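Probable porin (Pseudomonas aeruginosa, PDB 4FT6) forms a beta-barrel channel of the OprD family in the outer membrane and probably lets small water-soluble molecules diffuse across it. Local coordinates at residues A[20-25]-A[81-86]; A[292-297]-A[382-387]; A[311-316]-A[321-326]; A[371-374]-A[378-381]. All blocks are in the same frame, centred on the assembly; numbering follows the deposited sequence.

Interaction 1. Residues A[20-25]-A[81-86]. With C8E ((hydroxyethyloxy)tri(ethyloxy)octane), chain C.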
# COMPACT_ATOMS: atom_id res chain seq x y z
N ARG A 20 12.42 -3.62 11.44
CA ARG A 20 11.19 -2.99 11.88
C ARG A 20 10.70 -3.63 13.17
O ARG A 20 10.31 -4.80 13.18
CB ARG A 20 10.11 -3.08 10.78
CG ARG A 20 8.73 -2.55 11.18
CD ARG A 20 7.76 -2.64 10.01
NE ARG A 20 8.21 -1.87 8.85
CZ ARG A 20 7.70 -1.95 7.63
NH1 ARG A 20 6.71 -2.80 7.38
NH2 ARG A 20 8.18 -1.19 6.65
N ASN A 21 10.73 -2.85 14.26
CA ASN A 21 10.13 -3.27 15.52
C ASN A 21 8.76 -2.65 15.62
O ASN A 21 8.62 -1.42 15.54
CB ASN A 21 10.98 -2.83 16.71
CG ASN A 21 10.55 -3.49 18.00
OD1 ASN A 21 9.67 -2.98 18.71
ND2 ASN A 21 11.15 -4.64 18.31
N LEU A 22 7.73 -3.47 15.80
CA LEU A 22 6.36 -2.97 15.69
C LEU A 22 5.49 -3.39 16.87
O LEU A 22 5.39 -4.58 17.18
CB LEU A 22 5.73 -3.46 14.39
CG LEU A 22 4.35 -2.93 14.02
CD1 LEU A 22 4.34 -1.44 14.22
CD2 LEU A 22 4.05 -3.26 12.56
N TYR A 23 4.87 -2.40 17.51
CA TYR A 23 3.86 -2.66 18.52
C TYR A 23 2.52 -2.21 17.92
O TYR A 23 2.39 -1.06 17.50
CB TYR A 23 4.15 -1.91 19.82
CG TYR A 23 2.99 -1.95 20.80
CD1 TYR A 23 2.80 -3.04 21.63
CD2 TYR A 23 2.08 -0.92 20.86
CE1 TYR A 23 1.73 -3.09 22.50
CE2 TYR A 23 1.00 -0.96 21.73
CZ TYR A 23 0.83 -2.04 22.55
OH TYR A 23 -0.23 -2.09 23.41
N PHE A 24 1.54 -3.10 17.90
CA PHE A 24 0.25 -2.82 17.28
C PHE A 24 -0.85 -3.10 18.28
O PHE A 24 -0.86 -4.16 18.91
CB PHE A 24 0.07 -3.72 16.06
CG PHE A 24 -1.22 -3.49 15.31
CD1 PHE A 24 -2.40 -4.10 15.72
CD2 PHE A 24 -1.24 -2.71 14.17
CE1 PHE A 24 -3.59 -3.90 15.01
CE2 PHE A 24 -2.42 -2.51 13.46
CZ PHE A 24 -3.60 -3.10 13.88
N ASN A 25 -1.78 -2.17 18.42
CA ASN A 25 -2.85 -2.32 19.39
C ASN A 25 -4.15 -1.72 18.85
O ASN A 25 -4.36 -0.51 18.91
CB ASN A 25 -2.45 -1.66 20.72
CG ASN A 25 -3.34 -2.09 21.88
OD1 ASN A 25 -4.55 -2.25 21.72
ND2 ASN A 25 -2.74 -2.28 23.05
N SER A 81 -3.63 -9.45 14.75
CA SER A 81 -3.23 -8.08 14.42
C SER A 81 -2.69 -7.88 13.01
O SER A 81 -2.66 -6.76 12.51
CB SER A 81 -2.18 -7.58 15.41
OG SER A 81 -0.89 -8.02 15.01
N GLY A 82 -2.25 -8.97 12.38
CA GLY A 82 -1.62 -8.89 11.08
C GLY A 82 -0.11 -8.77 11.11
O GLY A 82 0.52 -8.64 10.06
N LEU A 83 0.49 -8.80 12.30
CA LEU A 83 1.96 -8.81 12.41
C LEU A 83 2.48 -10.22 12.27
O LEU A 83 3.64 -10.44 11.91
CB LEU A 83 2.42 -8.30 13.78
CG LEU A 83 1.93 -6.99 14.35
CD1 LEU A 83 2.77 -6.59 15.55
CD2 LEU A 83 1.96 -5.93 13.29
N LEU A 84 1.61 -11.18 12.58
CA LEU A 84 2.01 -12.59 12.66
C LEU A 84 0.91 -13.48 12.11
O LEU A 84 -0.28 -13.15 12.20
CB LEU A 84 2.28 -12.98 14.12
CG LEU A 84 3.36 -12.31 14.97
CD1 LEU A 84 3.16 -12.74 16.41
CD2 LEU A 84 4.76 -12.69 14.51
N PRO A 85 1.31 -14.63 11.53
CA PRO A 85 0.33 -15.66 11.18
C PRO A 85 -0.32 -16.19 12.45
O PRO A 85 0.23 -16.07 13.55
CB PRO A 85 1.17 -16.75 10.51
CG PRO A 85 2.58 -16.47 10.94
CD PRO A 85 2.67 -14.99 11.11
N ARG A 86 -1.50 -16.79 12.30
CA ARG A 86 -2.29 -17.18 13.45
C ARG A 86 -2.88 -18.55 13.20
O ARG A 86 -3.56 -18.76 12.20
CB ARG A 86 -3.39 -16.14 13.66
CG ARG A 86 -4.18 -16.33 14.93
CD ARG A 86 -5.25 -15.27 15.07
NE ARG A 86 -5.87 -15.34 16.39
CZ ARG A 86 -6.85 -14.54 16.81
NH1 ARG A 86 -7.32 -13.59 16.01
NH2 ARG A 86 -7.34 -14.68 18.03
C3 C8E C . 3.65 -6.28 26.81
C4 C8E C . 5.04 -5.84 26.37
C5 C8E C . 4.99 -5.16 25.01
C6 C8E C . 5.67 -3.79 25.05
C7 C8E C . 6.11 -3.31 23.67
C8 C8E C . 6.56 -1.86 23.72
O9 C8E C . 7.68 -1.65 22.87
C10 C8E C . 7.33 -1.10 21.62
C11 C8E C . 8.56 -0.49 20.95
O12 C8E C . 8.25 0.04 19.68
C13 C8E C . 8.74 1.35 19.52
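Leu22 and Phe24 hold CG trans to the backbone N (chi1 -174° and -179°), extending both side chains from strand 14-28 toward Leu83 and Ser81; Leu83 answers with CG turned beside its own N (chi1 -51°), sending its two methyls between them. The branches of the leucines meet at a slant, Leu22 CD2 lying 3.5 Å from Leu83 CD2. Both Leu83 methyls, CD1 and CD2, lie 4.0 Å from Phe24 CB. Farther out on the phenylalanine, CD1 comes to 3.5 Å from Ser81 CB, while Ser81 O stands over one ring face, displaced toward the rim.

No hydrogen bond crosses the contact; polar bonds lie within the loop and run from it to other parts of the barrel. Ser81 OG accepts from Leu83 N at 3.1 Å, which makes an ST turn, and is also bonded to Glu40; Ser81 O is met by Arg130. Gly82 lies at a positive phi, where a side chain would press on the carbonyl O of Ser81.

Tyr23 points the opposite way, and its CB lies 3.7 Å from C10 of a bound detergent, consistent with a membrane-facing exterior. Its OH bonds to Asn25 ND2 and to Glu39. One strand thus gives apolar side chains to an infolded loop and an aromatic to the detergent, the two-faced pattern of an outer-membrane beta barrel whose long loop folds into the lumen, as in OprD-family porins.

Interaction 2. Residues A[292-297]-A[382-387]. With C8E ((hydroxyethyloxy)tri(ethyloxy)octane), chain C.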
# COMPACT_ATOMS: atom_id res chain seq x y z
N ASP A 292 -7.79 6.07 1.59
CA ASP A 292 -7.28 4.77 2.01
C ASP A 292 -6.33 5.07 3.16
O ASP A 292 -5.14 5.29 2.96
CB ASP A 292 -6.54 4.04 0.89
CG ASP A 292 -6.21 2.61 1.26
OD1 ASP A 292 -6.09 2.30 2.47
OD2 ASP A 292 -6.07 1.78 0.32
N ILE A 293 -6.88 5.11 4.37
CA ILE A 293 -6.11 5.60 5.50
C ILE A 293 -5.90 4.50 6.54
O ILE A 293 -5.98 3.32 6.22
CB ILE A 293 -6.71 6.91 6.08
CG1 ILE A 293 -8.12 6.66 6.61
CG2 ILE A 293 -6.74 8.00 5.02
CD1 ILE A 293 -8.80 7.88 7.05
N GLN A 294 -5.64 4.88 7.79
CA GLN A 294 -5.04 3.95 8.75
C GLN A 294 -5.82 2.65 8.99
O GLN A 294 -5.23 1.58 8.92
CB GLN A 294 -4.73 4.66 10.08
CG GLN A 294 -3.78 3.88 10.98
CD GLN A 294 -3.38 4.64 12.23
OE1 GLN A 294 -3.35 5.87 12.23
NE2 GLN A 294 -3.08 3.91 13.30
N VAL A 295 -7.12 2.73 9.25
CA VAL A 295 -7.89 1.53 9.59
C VAL A 295 -8.98 1.19 8.58
O VAL A 295 -9.38 0.03 8.44
CB VAL A 295 -8.50 1.61 11.02
CG1 VAL A 295 -7.97 2.84 11.78
CG2 VAL A 295 -10.02 1.62 10.96
N ARG A 296 -9.46 2.20 7.87
CA ARG A 296 -10.55 2.05 6.92
C ARG A 296 -10.23 2.82 5.62
O ARG A 296 -9.46 3.80 5.65
CB ARG A 296 -11.85 2.56 7.55
CG ARG A 296 -13.09 2.28 6.75
CD ARG A 296 -14.32 2.77 7.46
NE ARG A 296 -15.35 3.14 6.50
CZ ARG A 296 -16.09 2.25 5.84
NH1 ARG A 296 -15.91 0.95 6.04
NH2 ARG A 296 -17.01 2.66 4.98
N ASN A 297 -10.80 2.39 4.50
CA ASN A 297 -10.50 3.02 3.21
C ASN A 297 -11.73 3.62 2.50
O ASN A 297 -11.64 4.13 1.37
CB ASN A 297 -9.70 2.06 2.30
CG ASN A 297 -10.51 0.87 1.87
OD1 ASN A 297 -11.69 0.75 2.21
ND2 ASN A 297 -9.91 -0.01 1.08
N GLU A 382 -6.85 2.81 17.50
CA GLU A 382 -5.68 2.03 17.13
C GLU A 382 -4.41 2.80 17.41
O GLU A 382 -4.33 3.99 17.15
CB GLU A 382 -5.73 1.66 15.65
CG GLU A 382 -4.82 0.53 15.26
CD GLU A 382 -4.79 0.32 13.76
OE1 GLU A 382 -3.88 0.86 13.11
OE2 GLU A 382 -5.69 -0.36 13.22
N ASN A 383 -3.43 2.10 17.96
CA ASN A 383 -2.11 2.67 18.17
C ASN A 383 -1.05 1.74 17.63
O ASN A 383 -1.12 0.52 17.80
CB ASN A 383 -1.85 2.88 19.65
CG ASN A 383 -2.42 4.16 20.16
OD1 ASN A 383 -1.79 5.22 20.06
ND2 ASN A 383 -3.63 4.10 20.71
N ARG A 384 -0.06 2.33 16.97
CA ARG A 384 1.11 1.57 16.58
C ARG A 384 2.35 2.36 16.96
O ARG A 384 2.40 3.58 16.80
CB ARG A 384 1.09 1.24 15.08
CG ARG A 384 -0.15 1.76 14.35
CD ARG A 384 -0.87 0.69 13.52
NE ARG A 384 -0.51 0.72 12.10
CZ ARG A 384 -1.34 0.50 11.09
NH1 ARG A 384 -2.62 0.25 11.31
NH2 ARG A 384 -0.90 0.55 9.84
N LEU A 385 3.33 1.65 17.52
CA LEU A 385 4.66 2.20 17.72
C LEU A 385 5.54 1.52 16.68
O LEU A 385 5.49 0.29 16.53
CB LEU A 385 5.18 1.87 19.12
CG LEU A 385 5.39 3.03 20.09
CD1 LEU A 385 5.63 4.33 19.32
CD2 LEU A 385 4.22 3.15 21.04
N ILE A 386 6.32 2.30 15.94
CA ILE A 386 7.16 1.72 14.90
C ILE A 386 8.60 2.22 15.01
O ILE A 386 8.87 3.42 14.87
CB ILE A 386 6.62 2.04 13.49
CG1 ILE A 386 5.09 1.98 13.47
CG2 ILE A 386 7.21 1.07 12.46
CD1 ILE A 386 4.50 2.55 12.24
N LEU A 387 9.51 1.28 15.25
CA LEU A 387 10.94 1.55 15.33
C LEU A 387 11.55 1.05 14.02
O LEU A 387 11.23 -0.06 13.56
CB LEU A 387 11.56 0.78 16.52
CG LEU A 387 12.46 1.46 17.55
CD1 LEU A 387 13.87 0.90 17.49
CD2 LEU A 387 12.50 2.96 17.37
C3 C8E C . 3.65 -6.28 26.81
C4 C8E C . 5.04 -5.84 26.37
C5 C8E C . 4.99 -5.16 25.01
C6 C8E C . 5.67 -3.79 25.05
C7 C8E C . 6.11 -3.31 23.67
C8 C8E C . 6.56 -1.86 23.72
O9 C8E C . 7.68 -1.65 22.87
C10 C8E C . 7.33 -1.10 21.62
C11 C8E C . 8.56 -0.49 20.95
O12 C8E C . 8.25 0.04 19.68
C13 C8E C . 8.74 1.35 19.52
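Gln294 meets Glu382 and Arg384 with its side chain, and the direct polar link is NE2 to Glu382 OE1 at 3.2 Å, with an angle of 162° at the hydrogen. The bond is nearly straight, although Glu382 OE1 and Arg384 NH1 are modelled too close together and the exact place of both is doubtful. The glutamine reaches the carboxylate because its chain is fully extended from a CG trans to the backbone N (chi1 -164°). As modelled, its CG passes over one face of the Arg384 guanidinium, off-centre, with amide and guanidinium planes roughly 78° apart. NE2 also lies 3.8 Å from Arg384 CG, touching the arginine's aliphatic part. Val295 runs beside the carboxylate, its CB 4.1 Å from Glu382 OE2, so the acid is touched by an amide on one oxygen and by a branched aliphatic group near the other.

In the next shell, Arg26 forms a salt bridge with Glu382 OE2. The loop backbone is fixed from strand 342-354, where Asp348 accepts from Gln294 N and Glu346 from Val295 N. Phe24 packs against both Glu382 and Arg384. On the other side of strand 380-392, Leu385 CB is 3.6 Å from the ether O12 of a detergent, consistent with the outer surface of the wall.

Polar and apolar contacts therefore join a loop folded into the barrel to the wall, the hydrogen bond between Gln294 and Glu382 being the less certain part. Buried Glu382 has a cationic partner in Arg26, which would probably favour its ionised form.

Interaction 3. Residues A[311-316]-A[321-326]. With C8E ((hydroxyethyloxy)tri(ethyloxy)octane), chain B.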
# COMPACT_ATOMS: atom_id res chain seq x y z
N ASP A 311 -0.32 18.79 7.65
CA ASP A 311 1.03 18.26 7.84
C ASP A 311 1.90 19.38 8.38
O ASP A 311 1.68 20.55 8.07
CB ASP A 311 1.61 17.76 6.52
CG ASP A 311 1.07 16.40 6.11
OD1 ASP A 311 -0.02 16.35 5.53
OD2 ASP A 311 1.74 15.38 6.38
N TYR A 312 2.90 19.02 9.18
CA TYR A 312 3.94 19.98 9.52
C TYR A 312 5.29 19.29 9.56
O TYR A 312 5.41 18.19 10.12
CB TYR A 312 3.67 20.70 10.84
CG TYR A 312 4.65 21.84 11.10
CD1 TYR A 312 4.68 22.96 10.27
CD2 TYR A 312 5.53 21.81 12.18
CE1 TYR A 312 5.56 24.00 10.49
CE2 TYR A 312 6.42 22.85 12.41
CZ TYR A 312 6.43 23.94 11.57
OH TYR A 312 7.31 24.99 11.80
N ASP A 313 6.28 19.96 8.98
CA ASP A 313 7.65 19.47 8.93
C ASP A 313 8.45 20.33 9.90
O ASP A 313 8.69 21.50 9.62
CB ASP A 313 8.19 19.62 7.50
CG ASP A 313 9.52 18.93 7.30
OD1 ASP A 313 10.30 18.82 8.27
OD2 ASP A 313 9.80 18.51 6.16
N PHE A 314 8.84 19.76 11.03
CA PHE A 314 9.43 20.55 12.10
C PHE A 314 10.85 21.05 11.82
O PHE A 314 11.51 21.54 12.73
CB PHE A 314 9.39 19.79 13.43
CG PHE A 314 8.05 19.86 14.13
CD1 PHE A 314 7.00 19.02 13.75
CD2 PHE A 314 7.85 20.76 15.17
CE1 PHE A 314 5.77 19.10 14.40
CE2 PHE A 314 6.62 20.83 15.82
CZ PHE A 314 5.58 20.00 15.43
N VAL A 315 11.31 20.93 10.58
CA VAL A 315 12.56 21.58 10.18
C VAL A 315 12.55 23.07 10.55
O VAL A 315 13.46 23.55 11.23
CB VAL A 315 12.87 21.40 8.67
CG1 VAL A 315 11.61 21.54 7.84
CG2 VAL A 315 13.90 22.42 8.22
N ALA A 316 11.50 23.77 10.13
CA ALA A 316 11.40 25.22 10.33
C ALA A 316 11.62 25.68 11.77
O ALA A 316 12.18 26.75 12.00
CB ALA A 316 10.07 25.73 9.82
N GLY A 321 13.89 16.16 10.89
CA GLY A 321 13.63 14.77 11.20
C GLY A 321 12.31 14.58 11.93
O GLY A 321 11.76 13.48 11.97
N LEU A 322 11.79 15.65 12.51
CA LEU A 322 10.51 15.56 13.21
C LEU A 322 9.37 15.99 12.29
O LEU A 322 9.38 17.10 11.76
CB LEU A 322 10.54 16.42 14.47
CG LEU A 322 9.23 16.45 15.25
CD1 LEU A 322 8.84 15.06 15.69
CD2 LEU A 322 9.36 17.37 16.43
N THR A 323 8.40 15.11 12.06
CA THR A 323 7.21 15.50 11.30
C THR A 323 5.92 15.08 12.01
O THR A 323 5.92 14.14 12.81
CB THR A 323 7.17 14.93 9.88
OG1 THR A 323 7.22 13.50 9.94
CG2 THR A 323 8.33 15.48 9.06
N ALA A 324 4.84 15.79 11.70
CA ALA A 324 3.54 15.52 12.29
C ALA A 324 2.47 15.64 11.22
O ALA A 324 2.58 16.45 10.31
CB ALA A 324 3.26 16.48 13.43
N MET A 325 1.43 14.83 11.35
CA MET A 325 0.35 14.80 10.38
C MET A 325 -0.95 14.47 11.10
O MET A 325 -0.98 13.61 11.97
CB MET A 325 0.65 13.74 9.31
CG MET A 325 -0.34 13.64 8.14
SD MET A 325 -1.91 12.81 8.50
CE MET A 325 -1.40 11.10 8.70
N ALA A 326 -2.03 15.16 10.72
CA ALA A 326 -3.36 14.81 11.23
C ALA A 326 -4.34 14.88 10.08
O ALA A 326 -4.25 15.78 9.23
CB ALA A 326 -3.78 15.76 12.37
C1 C8E B . 1.40 21.50 14.50
C2 C8E B . 2.69 22.31 14.64
C3 C8E B . 2.59 23.70 14.03
C4 C8E B . 3.89 24.50 14.20
C5 C8E B . 3.69 25.97 13.86
C6 C8E B . 4.91 26.84 14.14
C7 C8E B . 4.72 28.28 13.66
C8 C8E B . 4.93 28.41 12.16
O9 C8E B . 4.29 29.54 11.60
C10 C8E B . 5.22 30.49 11.14
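Tyr312 and Phe314 face Ala324 and Leu322 across a beta hairpin of the porin barrel, whose antiparallel strands 304-313 and 322-334 come within 4.8 Å of each other between their local axes. The compact part lies on the side bearing the aromatics. Tyr312 and Ala324 form a hydrogen-bonded pair: Tyr312 N donates to Ala324 O at 2.8 Å and Ala324 N returns a bond to Tyr312 O at 2.9 Å. Two residues nearer the turn, Phe314 N donates to Leu322 O.

With CG beside its backbone N (chi1 -80°), the Phe314 ring folds back over the strand pair. Tyr312 CD2 sits over the centre of one face. Leu322 CD2 makes a CH-pi contact with the opposite face, 4.0 Å from the Phe314 centroid and 24° off the normal. Ala324 CB meets the ring edge, 3.8 Å from Phe314 CE1. A detergent tail lies over one face of the Tyr312 ring, its C4 3.5 Å from Tyr312 CE2, consistent with a lipid-facing exterior.

The other face is more polar. Asp311 runs close alongside Met325, and its carboxylate is paired with Arg309. The fit loosens toward the turn: Asp313 crosses Thr323 at a slant, with OD1 only as near as 4.0 Å to Thr323 CG2. Past this pair the chain leads into an exposed turn at Val315, and an Asx turn begins the reversal: Asp313 OD1 receives Val315 N at 3.3 Å on its anti side, 32° out of the carboxylate plane.

Interaction 4. Residues A[371-374]-A[378-381]. With C8E ((hydroxyethyloxy)tri(ethyloxy)octane), chain E.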
# COMPACT_ATOMS: atom_id res chain seq x y z
N MET A 371 -8.77 7.03 15.45
CA MET A 371 -10.09 6.79 16.00
C MET A 371 -11.03 6.55 14.83
O MET A 371 -10.99 7.29 13.84
CB MET A 371 -10.59 8.02 16.78
CG MET A 371 -9.87 8.31 18.09
SD MET A 371 -10.76 9.55 19.07
CE MET A 371 -9.78 9.59 20.57
N LEU A 372 -11.89 5.55 14.95
CA LEU A 372 -12.91 5.31 13.94
C LEU A 372 -14.24 5.10 14.64
O LEU A 372 -14.33 4.31 15.59
CB LEU A 372 -12.56 4.08 13.10
CG LEU A 372 -13.69 3.66 12.17
CD1 LEU A 372 -13.78 4.62 11.01
CD2 LEU A 372 -13.50 2.23 11.68
N ARG A 373 -15.26 5.83 14.20
CA ARG A 373 -16.61 5.61 14.70
C ARG A 373 -17.55 5.52 13.51
O ARG A 373 -17.32 6.17 12.47
CB ARG A 373 -17.05 6.71 15.65
CG ARG A 373 -16.10 6.95 16.81
CD ARG A 373 -16.22 5.87 17.87
NE ARG A 373 -15.30 6.12 18.99
CZ ARG A 373 -14.08 5.61 19.08
NH1 ARG A 373 -13.60 4.81 18.13
NH2 ARG A 373 -13.33 5.89 20.13
N SER A 374 -18.61 4.74 13.66
CA SER A 374 -19.47 4.39 12.55
C SER A 374 -20.77 3.82 13.07
O SER A 374 -20.85 3.45 14.24
CB SER A 374 -18.75 3.36 11.67
OG SER A 374 -19.64 2.82 10.70
N ALA A 378 -17.22 -1.54 12.81
CA ALA A 378 -16.86 -1.67 14.22
C ALA A 378 -16.04 -0.46 14.64
O ALA A 378 -15.06 -0.10 13.98
CB ALA A 378 -16.05 -2.96 14.45
N ASP A 379 -16.44 0.19 15.74
CA ASP A 379 -15.68 1.33 16.24
C ASP A 379 -14.32 0.87 16.79
O ASP A 379 -14.26 -0.08 17.59
CB ASP A 379 -16.48 2.08 17.32
CG ASP A 379 -17.85 2.56 16.83
OD1 ASP A 379 -18.12 2.51 15.61
OD2 ASP A 379 -18.67 2.98 17.68
N VAL A 380 -13.23 1.51 16.36
CA VAL A 380 -11.91 1.17 16.89
C VAL A 380 -11.06 2.37 17.31
O VAL A 380 -11.26 3.49 16.84
CB VAL A 380 -11.07 0.27 15.92
CG1 VAL A 380 -11.94 -0.80 15.26
CG2 VAL A 380 -10.38 1.12 14.88
N ASP A 381 -10.11 2.11 18.21
CA ASP A 381 -9.04 3.04 18.53
C ASP A 381 -7.76 2.26 18.29
O ASP A 381 -7.61 1.15 18.80
CB ASP A 381 -9.11 3.46 19.99
CG ASP A 381 -10.39 4.21 20.33
OD1 ASP A 381 -10.95 4.89 19.45
OD2 ASP A 381 -10.84 4.11 21.48
C1 C8E E . -7.94 10.68 23.31
C2 C8E E . -7.04 11.50 22.40
C3 C8E E . -6.08 10.61 21.61
C4 C8E E . -4.65 10.73 22.10
C5 C8E E . -3.71 11.32 21.04
C6 C8E E . -4.38 12.42 20.22
C7 C8E E . -3.39 13.23 19.38
C8 C8E E . -2.18 13.74 20.16
O9 C8E E . -1.18 14.19 19.26
C10 C8E E . -0.99 15.59 19.24
C11 C8E E . 0.15 15.97 18.30
O12 C8E E . -0.25 15.84 16.95
C13 C8E E . -0.26 17.06 16.24
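Arg373 grips Asp381 and the backbone of Val380 across a hairpin of strands 364-374 and 380-392, and its side chain gets there by doubling back. The bond from CA to CB leads away from residues 378-381; a bend about the CB-CG bond (chi2 -76°) then returns the chain over the partner strand. The arginine side chain crosses that of Asp379 roughly at a right angle, with Arg373 CD 3.8 Å from Asp379 OD2. At the tip, NH1 lies 2.7 Å from Leu372 O. It also bonds to Val380 O and to Asp381 OD1, each at 3.0 Å; these two bonds are bent and probably share a hydrogen. All three acceptors are close to the guanidinium plane, but NH1 stands above the carbonyl planes of both Leu372 and Val380, 66° out of the latter. NH2 is 2.7 Å from the same Asp381 OD1, reaching it on the syn lone pair, and bonds only weakly to OD2. The salt bridge is thus end-on, both nitrogens converging on one oxygen, with guanidinium and carboxylate planes 46° apart.

Val380 O is doubly engaged, since Leu372 N also donates to it at 2.9 Å; the return bond from Val380 N to Leu372 O is weak. Near the turn, Asp379 OD1 takes Ser374 N at 3.0 Å, while Ser374 OG bonds to the backbone N of Ala377 and of His376. Met371 CE touches a detergent tail.

One guanidinium therefore ties two backbone carbonyls and a carboxylate together across the hairpin. Its charge would polarise those carbonyls and probably keeps Asp381 ionised.

Interactions 1 and 2 are buried contacts inside the barrel, each bringing a long loop against the inner side of a wall strand; strands 14-28 and 380-392 are neighbours, joined by a probable backbone hydrogen bond from Asn25 N to Asn383 O. Both also reach the same detergent through outward residues. Their chemistry differs: interaction 1 is apolar, interaction 2 mainly amide and charge. Interactions 3 and 4 are partly buried hairpins within the wall, about 26 Å apart between centres. The first relies on backbone bonds and aromatic packing, the second adds a salt bridge. Interaction 4 shares strand 380-392 with interaction 2, and Val295 packs on Leu372 and Val380.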